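Local coordinates for ribosomal RNA small subunit methyltransferase E (Bacillus subtilis, PDB 1VHK), which probably methylates the N3 position of a specific uridine in 16S rRNA of the assembled 30S ribosomal subunit, using S-adenosyl-L-methionine as methyl donor, at residues L95-Q100 against R235-P240. Numbering follows the deposited sequence.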
loop_
_atom_site.group_PDB
_atom_site.type_symbol
_atom_site.label_atom_id
_atom_site.label_comp_id
_atom_site.label_asym_id
_atom_site.label_seq_id
_atom_site.Cartn_x
_atom_site.Cartn_y
_atom_site.Cartn_z
ATOM N N LEU A 95 -10.046 9.404 3.386
ATOM C CA LEU A 95 -10.703 8.139 3.664
ATOM C C LEU A 95 -10.848 7.291 2.413
ATOM O O LEU A 95 -10.713 6.066 2.491
ATOM C CB LEU A 95 -12.019 8.291 4.356
ATOM C CG LEU A 95 -12.360 7.441 5.550
ATOM C CD1 LEU A 95 -13.860 7.143 5.590
ATOM C CD2 LEU A 95 -11.562 6.162 5.664
ATOM N N GLU A 96 -11.095 7.899 1.265
ATOM C CA GLU A 96 -11.200 7.159 0.012
ATOM C C GLU A 96 -9.841 6.541 -0.351
ATOM O O GLU A 96 -9.821 5.428 -0.839
ATOM C CB GLU A 96 -11.664 8.039 -1.143
ATOM C CG GLU A 96 -13.111 8.473 -1.096
ATOM C CD GLU A 96 -13.499 9.302 -2.308
ATOM O OE1 GLU A 96 -12.682 9.368 -3.254
ATOM O OE2 GLU A 96 -14.607 9.878 -2.346
ATOM N N TRP A 97 -8.761 7.253 -0.093
ATOM C CA TRP A 97 -7.417 6.747 -0.375
ATOM C C TRP A 97 -7.109 5.586 0.562
ATOM O O TRP A 97 -6.559 4.565 0.191
ATOM C CB TRP A 97 -6.388 7.866 -0.177
ATOM C CG TRP A 97 -5.260 7.863 -1.156
ATOM C CD1 TRP A 97 -5.318 8.256 -2.472
ATOM C CD2 TRP A 97 -3.901 7.457 -0.926
ATOM N NE1 TRP A 97 -4.088 8.103 -3.072
ATOM C CE2 TRP A 97 -3.200 7.625 -2.140
ATOM C CE3 TRP A 97 -3.215 6.956 0.191
ATOM C CZ2 TRP A 97 -1.842 7.324 -2.268
ATOM C CZ3 TRP A 97 -1.878 6.669 0.051
ATOM C CH2 TRP A 97 -1.203 6.837 -1.169
ATOM N N ILE A 98 -7.585 5.743 1.820
ATOM C CA ILE A 98 -7.361 4.688 2.804
ATOM C C ILE A 98 -8.132 3.441 2.387
ATOM O O ILE A 98 -7.615 2.341 2.535
ATOM C CB ILE A 98 -7.717 5.135 4.224
ATOM C CG1 ILE A 98 -6.614 6.023 4.808
ATOM C CG2 ILE A 98 -7.923 3.936 5.147
ATOM C CD1 ILE A 98 -7.094 7.004 5.877
ATOM N N ILE A 99 -9.331 3.621 1.837
ATOM C CA ILE A 99 -10.166 2.462 1.476
ATOM C C ILE A 99 -9.603 1.780 0.250
ATOM O O ILE A 99 -9.464 0.575 0.110
ATOM C CB ILE A 99 -11.628 2.915 1.221
ATOM C CG1 ILE A 99 -12.294 3.192 2.599
ATOM C CG2 ILE A 99 -12.469 1.897 0.475
ATOM C CD1 ILE A 99 -13.561 4.019 2.462
ATOM N N GLN A 100 -9.278 2.633 -0.736
ATOM C CA GLN A 100 -8.732 2.133 -1.968
ATOM C C GLN A 100 -7.414 1.384 -1.742
ATOM O O GLN A 100 -7.326 0.205 -2.088
ATOM C CB GLN A 100 -8.589 3.230 -3.007
ATOM C CG GLN A 100 -8.003 2.659 -4.325
ATOM C CD GLN A 100 -7.961 3.707 -5.414
ATOM O OE1 GLN A 100 -6.993 4.467 -5.525
ATOM N NE2 GLN A 100 -9.045 3.810 -6.165
ATOM N N ARG A 235 1.532 9.929 8.083
ATOM C CA ARG A 235 0.234 10.586 7.968
ATOM C C ARG A 235 -0.879 9.566 8.141
ATOM O O ARG A 235 -0.685 8.356 7.998
ATOM C CB ARG A 235 0.126 11.351 6.641
ATOM C CG ARG A 235 1.196 12.441 6.512
ATOM C CD ARG A 235 1.354 12.953 5.105
ATOM N NE ARG A 235 2.595 13.717 4.906
ATOM C CZ ARG A 235 2.657 14.880 4.277
ATOM N NH1 ARG A 235 3.814 15.510 4.128
ATOM N NH2 ARG A 235 1.548 15.460 3.785
ATOM N N THR A 236 -2.103 10.026 8.452
ATOM C CA THR A 236 -3.210 9.155 8.685
ATOM C C THR A 236 -3.547 8.210 7.552
ATOM O O THR A 236 -4.145 7.166 7.866
ATOM C CB THR A 236 -4.543 9.869 9.045
ATOM O OG1 THR A 236 -4.759 11.003 8.216
ATOM C CG2 THR A 236 -4.404 10.235 10.485
ATOM N N GLU A 237 -3.349 8.686 6.335
ATOM C CA GLU A 237 -3.584 7.921 5.135
ATOM C C GLU A 237 -2.412 6.970 4.874
ATOM O O GLU A 237 -2.624 5.893 4.302
ATOM C CB GLU A 237 -3.901 8.814 3.943
ATOM C CG GLU A 237 -2.843 9.754 3.469
ATOM C CD GLU A 237 -2.650 11.038 4.218
ATOM O OE1 GLU A 237 -2.924 11.128 5.438
ATOM O OE2 GLU A 237 -2.184 12.041 3.604
ATOM N N THR A 238 -1.264 7.217 5.496
ATOM C CA THR A 238 -0.054 6.425 5.323
ATOM C C THR A 238 0.102 5.282 6.303
ATOM O O THR A 238 0.374 4.140 5.865
ATOM C CB THR A 238 1.223 7.288 5.343
ATOM O OG1 THR A 238 1.014 8.498 4.595
ATOM C CG2 THR A 238 2.398 6.549 4.725
ATOM N N ALA A 239 -0.187 5.462 7.573
ATOM C CA ALA A 239 -0.062 4.472 8.625
ATOM C C ALA A 239 -0.654 3.111 8.345
ATOM O O ALA A 239 0.019 2.089 8.508
ATOM C CB ALA A 239 -0.632 4.989 9.949
ATOM N N PRO A 240 -1.918 3.016 7.957
ATOM C CA PRO A 240 -2.558 1.757 7.653
ATOM C C PRO A 240 -1.953 1.022 6.454
ATOM O O PRO A 240 -2.081 -0.204 6.336
ATOM C CB PRO A 240 -3.992 2.103 7.352
ATOM C CG PRO A 240 -4.176 3.526 7.600
ATOM C CD PRO A 240 -2.848 4.152 7.875
#
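Ile98, on helix 94-104, packs against the backbone of Glu237 in the turn that leads into helix 239-253, the C-terminal helix of the SPOUT methyltransferase domain. The longer branch of the isoleucine does the touching: CG1 lies 3.6 Å from Glu237 CA, and CD1 reaches the carbonyl oxygen of Thr236 at 3.6 Å, a van der Waals contact without a hydrogen bond. CG1 lies beside the backbone N of its own residue (chi1 -78°), anti to the carbonyl carbon, which directs this branch at the turn, and the Ile98 and Glu237 side chains cross at roughly 90°. Pro240 adds a looser apolar contact, its CG 4.5 Å from Ile98 CG1. The preceding residue on the helix, Trp97, brings CE3 to 4.2 Å from Glu237 CB, the ring lying oblique to that methylene.

Ile98 also touches Ser87 and Pro240 touches Ile85, both on strand 82-88, which places the contact against the parallel sheet of the domain. The second subunit also reaches this contact: the Trp97 rings of the two subunits pack edge-to-face, and Glu237 OE2 forms a salt bridge with Lys101 of the second subunit. The glutamate chain bends at chi2 (-80°), carrying its carboxylate away from helix 94-104 of its own chain, while OE1 receives a weak bond from Thr236 OG1 at 3.3 Å. The turn itself is held by the carbonyl oxygen of Arg235, which accepts from two backbone donors, Thr238 N at 2.8 Å and Ala239 N at 3.0 Å.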